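Local coordinates for protein erythromycin dehydratase (Saccharopolyspora erythraea, PDB 3EL6) that is the dehydratase of the erythromycin polyketide synthase, a double hotdog lyase that probably removes water from a beta-hydroxyacyl intermediate to form a double bond, at residues R74-A86 with L98-A110. Numbering follows the deposited sequence.
Sequences RTLVPGSVLVDLA and LEELVLQRPLVLA
Between T75-V77 and L107-L109 the two segments meet in a single antiparallel bridge, L76 opposite V108: L109 N donates to T75 O (2.8 Å) and V77 N to L107 O (2.9 Å). Past the bridge a water donates to V77 O and accepts from L107 N, spanning the gap where the backbones begin to part. The side chains interleave on its two sides. V77 CG2 pushes against L109 CG at 3.6 Å while its CB lies against L107 CB, a branched knob lodged between two leucines. On the other side L76 forks: CD1 rides alongside the P106 ring, and CD2 meets V108 CG2 at 3.6 Å. With CG anti to its carbonyl carbon (chi1 -63°), L76 also brings CD2 over the centre of the R74 guanidinium, whose NH2 reaches the same V108 methyl, so the guanidinium lies against a small apolar patch made by L76 and V108.

Beyond the bridge helix 79-86 packs over strand 100-103, the axes of the two short segments 9.6 Å apart at closest and roughly antiparallel (148°). L103 straddles the first turn, CD1 resting on G79 CA at 4.0 Å, where the bare glycine lets the strand's leucine come close, and CD2 against L82. One turn on, L101 CD2 fits beside V83 CG2 (3.8 Å), and the L98 fork spreads over V83 CG1 and A86 CB. This central helix of a hotdog fold thus lies against the sheet, with H150 of strand 148-156 beside L82, W254 of strand 251-259 touching V83 and L103, and helix 227-235, probably the equivalent helix of the second hotdog, placing L230 against V83.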
# COMPACT_ATOMS: atom_id res chain seq x y z
N ARG A 74 20.83 6.44 25.12
CA ARG A 74 19.67 5.88 24.47
C ARG A 74 20.10 4.92 23.38
O ARG A 74 21.07 5.19 22.65
CB ARG A 74 18.82 6.99 23.83
CG ARG A 74 18.34 8.06 24.84
CD ARG A 74 18.30 9.42 24.16
NE ARG A 74 17.07 9.58 23.41
CZ ARG A 74 16.91 10.33 22.32
NH1 ARG A 74 17.95 11.01 21.80
NH2 ARG A 74 15.72 10.39 21.73
N THR A 75 19.39 3.81 23.26
CA THR A 75 19.63 2.92 22.14
C THR A 75 18.94 3.50 20.92
O THR A 75 17.70 3.47 20.81
CB THR A 75 19.09 1.52 22.41
OG1 THR A 75 19.77 0.96 23.53
CG2 THR A 75 19.35 0.63 21.21
N LEU A 76 19.75 4.02 20.00
CA LEU A 76 19.23 4.71 18.82
C LEU A 76 19.49 3.85 17.61
O LEU A 76 20.62 3.39 17.39
CB LEU A 76 19.91 6.06 18.64
CG LEU A 76 19.69 7.05 19.76
CD1 LEU A 76 20.15 8.38 19.24
CD2 LEU A 76 18.20 7.09 20.13
N VAL A 77 18.45 3.62 16.81
CA VAL A 77 18.66 2.96 15.53
C VAL A 77 19.51 3.92 14.65
O VAL A 77 19.18 5.12 14.47
CB VAL A 77 17.30 2.66 14.85
CG1 VAL A 77 17.51 2.07 13.44
CG2 VAL A 77 16.51 1.67 15.72
N PRO A 78 20.60 3.41 14.08
CA PRO A 78 21.42 4.25 13.21
C PRO A 78 20.62 4.68 11.94
O PRO A 78 19.86 3.89 11.36
CB PRO A 78 22.56 3.34 12.79
CG PRO A 78 22.46 2.10 13.63
CD PRO A 78 21.03 1.99 14.09
N GLY A 79 20.78 5.94 11.55
CA GLY A 79 20.17 6.43 10.31
C GLY A 79 20.47 5.57 9.11
O GLY A 79 19.65 5.52 8.15
N SER A 80 21.62 4.89 9.11
CA SER A 80 21.99 4.05 7.99
C SER A 80 21.02 2.89 7.80
O SER A 80 20.90 2.37 6.72
CB SER A 80 23.40 3.46 8.20
OG SER A 80 23.38 2.73 9.42
N VAL A 81 20.32 2.48 8.86
CA VAL A 81 19.30 1.45 8.69
C VAL A 81 18.19 1.97 7.73
O VAL A 81 17.66 1.20 6.89
CB VAL A 81 18.70 1.07 10.09
CG1 VAL A 81 17.40 0.21 9.96
CG2 VAL A 81 19.81 0.28 10.86
N LEU A 82 17.79 3.20 7.94
CA LEU A 82 16.72 3.79 7.10
C LEU A 82 17.25 4.01 5.71
O LEU A 82 16.50 3.89 4.75
CB LEU A 82 16.23 5.10 7.71
CG LEU A 82 15.67 4.92 9.14
CD1 LEU A 82 14.92 6.23 9.63
CD2 LEU A 82 14.81 3.64 9.30
N VAL A 83 18.53 4.37 5.56
CA VAL A 83 19.09 4.59 4.21
C VAL A 83 19.13 3.25 3.45
O VAL A 83 18.74 3.14 2.27
CB VAL A 83 20.52 5.22 4.29
CG1 VAL A 83 21.28 5.22 2.88
CG2 VAL A 83 20.44 6.61 4.92
N ASP A 84 19.58 2.19 4.11
CA ASP A 84 19.65 0.88 3.43
C ASP A 84 18.24 0.42 3.08
O ASP A 84 17.98 -0.05 1.99
CB ASP A 84 20.36 -0.17 4.38
CG ASP A 84 20.08 -1.60 3.94
OD1 ASP A 84 20.48 -1.99 2.80
OD2 ASP A 84 19.38 -2.32 4.69
N LEU A 85 17.29 0.63 3.98
CA LEU A 85 15.91 0.17 3.67
C LEU A 85 15.37 0.96 2.47
O LEU A 85 14.70 0.42 1.63
CB LEU A 85 15.01 0.40 4.90
CG LEU A 85 15.10 -0.76 5.93
CD1 LEU A 85 14.42 -0.26 7.17
CD2 LEU A 85 14.46 -2.04 5.44
N ALA A 86 15.68 2.25 2.40
CA ALA A 86 15.20 3.08 1.27
C ALA A 86 15.84 2.67 -0.04
O ALA A 86 15.19 2.67 -1.07
CB ALA A 86 15.48 4.59 1.56
N LEU A 98 18.93 6.90 -4.27
CA LEU A 98 18.33 7.70 -3.22
C LEU A 98 18.76 9.13 -3.49
O LEU A 98 19.87 9.55 -3.12
CB LEU A 98 18.81 7.15 -1.88
CG LEU A 98 17.93 6.89 -0.69
CD1 LEU A 98 18.71 6.79 0.66
CD2 LEU A 98 16.53 7.61 -0.58
N GLU A 99 17.94 9.89 -4.23
CA GLU A 99 18.29 11.24 -4.55
C GLU A 99 18.43 12.10 -3.30
O GLU A 99 19.33 12.92 -3.19
CB GLU A 99 17.25 11.86 -5.48
CG GLU A 99 17.56 13.29 -5.75
CD GLU A 99 16.77 13.78 -6.92
OE1 GLU A 99 17.15 13.42 -8.06
OE2 GLU A 99 15.79 14.52 -6.67
N GLU A 100 17.55 11.92 -2.33
CA GLU A 100 17.76 12.51 -1.00
C GLU A 100 17.05 11.67 0.03
O GLU A 100 16.01 11.04 -0.27
CB GLU A 100 17.14 13.91 -1.02
CG GLU A 100 16.91 14.57 0.32
CD GLU A 100 16.11 15.88 0.20
OE1 GLU A 100 14.94 15.81 -0.27
OE2 GLU A 100 16.64 16.96 0.58
N LEU A 101 17.62 11.61 1.23
CA LEU A 101 16.86 11.10 2.41
C LEU A 101 17.18 11.98 3.57
O LEU A 101 18.39 12.18 3.91
CB LEU A 101 17.21 9.63 2.69
CG LEU A 101 16.25 9.03 3.73
CD1 LEU A 101 14.88 8.76 3.08
CD2 LEU A 101 16.87 7.76 4.28
N VAL A 102 16.14 12.56 4.17
CA VAL A 102 16.32 13.45 5.30
C VAL A 102 15.78 12.73 6.52
O VAL A 102 14.62 12.25 6.53
CB VAL A 102 15.56 14.76 5.08
CG1 VAL A 102 15.73 15.67 6.29
CG2 VAL A 102 16.11 15.43 3.85
N LEU A 103 16.63 12.58 7.52
CA LEU A 103 16.28 11.86 8.70
C LEU A 103 15.70 12.80 9.74
O LEU A 103 16.31 13.81 10.10
CB LEU A 103 17.54 11.15 9.21
CG LEU A 103 18.13 10.19 8.14
CD1 LEU A 103 19.60 9.88 8.38
CD2 LEU A 103 17.36 8.88 8.07
N GLN A 104 14.55 12.47 10.27
CA GLN A 104 14.03 13.23 11.38
C GLN A 104 14.53 12.54 12.64
O GLN A 104 15.57 11.87 12.66
CB GLN A 104 12.49 13.32 11.27
CG GLN A 104 12.02 14.40 10.24
CD GLN A 104 11.76 13.91 8.76
OE1 GLN A 104 12.43 14.37 7.82
NE2 GLN A 104 10.75 13.05 8.56
N ARG A 105 13.80 12.71 13.72
CA ARG A 105 14.03 11.96 14.92
C ARG A 105 14.55 10.55 14.70
O ARG A 105 13.95 9.75 13.96
CB ARG A 105 12.70 11.87 15.64
CG ARG A 105 11.56 11.99 14.65
CD ARG A 105 10.39 12.62 15.32
NE ARG A 105 9.94 11.73 16.39
CZ ARG A 105 9.32 10.60 16.12
NH1 ARG A 105 8.92 9.81 17.11
NH2 ARG A 105 9.12 10.28 14.83
N PRO A 106 15.68 10.24 15.34
CA PRO A 106 16.16 8.87 15.35
C PRO A 106 15.13 7.99 16.03
O PRO A 106 14.31 8.47 16.80
CB PRO A 106 17.46 8.94 16.17
CG PRO A 106 17.37 10.24 16.86
CD PRO A 106 16.65 11.15 15.92
N LEU A 107 15.11 6.73 15.66
CA LEU A 107 14.18 5.80 16.22
C LEU A 107 14.84 5.37 17.53
O LEU A 107 16.01 4.96 17.54
CB LEU A 107 14.09 4.63 15.26
CG LEU A 107 12.79 3.87 14.99
CD1 LEU A 107 12.97 2.76 13.95
CD2 LEU A 107 12.17 3.35 16.27
N VAL A 108 14.11 5.47 18.62
CA VAL A 108 14.62 5.01 19.90
C VAL A 108 14.11 3.61 20.17
O VAL A 108 12.89 3.38 20.23
CB VAL A 108 14.18 5.92 21.06
CG1 VAL A 108 14.72 5.38 22.35
CG2 VAL A 108 14.69 7.32 20.85
N LEU A 109 15.03 2.66 20.31
CA LEU A 109 14.62 1.27 20.46
C LEU A 109 14.31 0.94 21.89
O LEU A 109 15.16 1.03 22.80
CB LEU A 109 15.64 0.27 19.89
CG LEU A 109 15.36 -0.30 18.50
CD1 LEU A 109 16.21 -1.56 18.29
CD2 LEU A 109 13.87 -0.61 18.30
N ALA A 110 13.04 0.55 22.04
CA ALA A 110 12.36 0.25 23.27
C ALA A 110 12.22 -1.25 23.28
O ALA A 110 11.64 -1.83 22.34
CB ALA A 110 10.97 0.89 23.24
O HOH W 1 16.76 6.03 13.61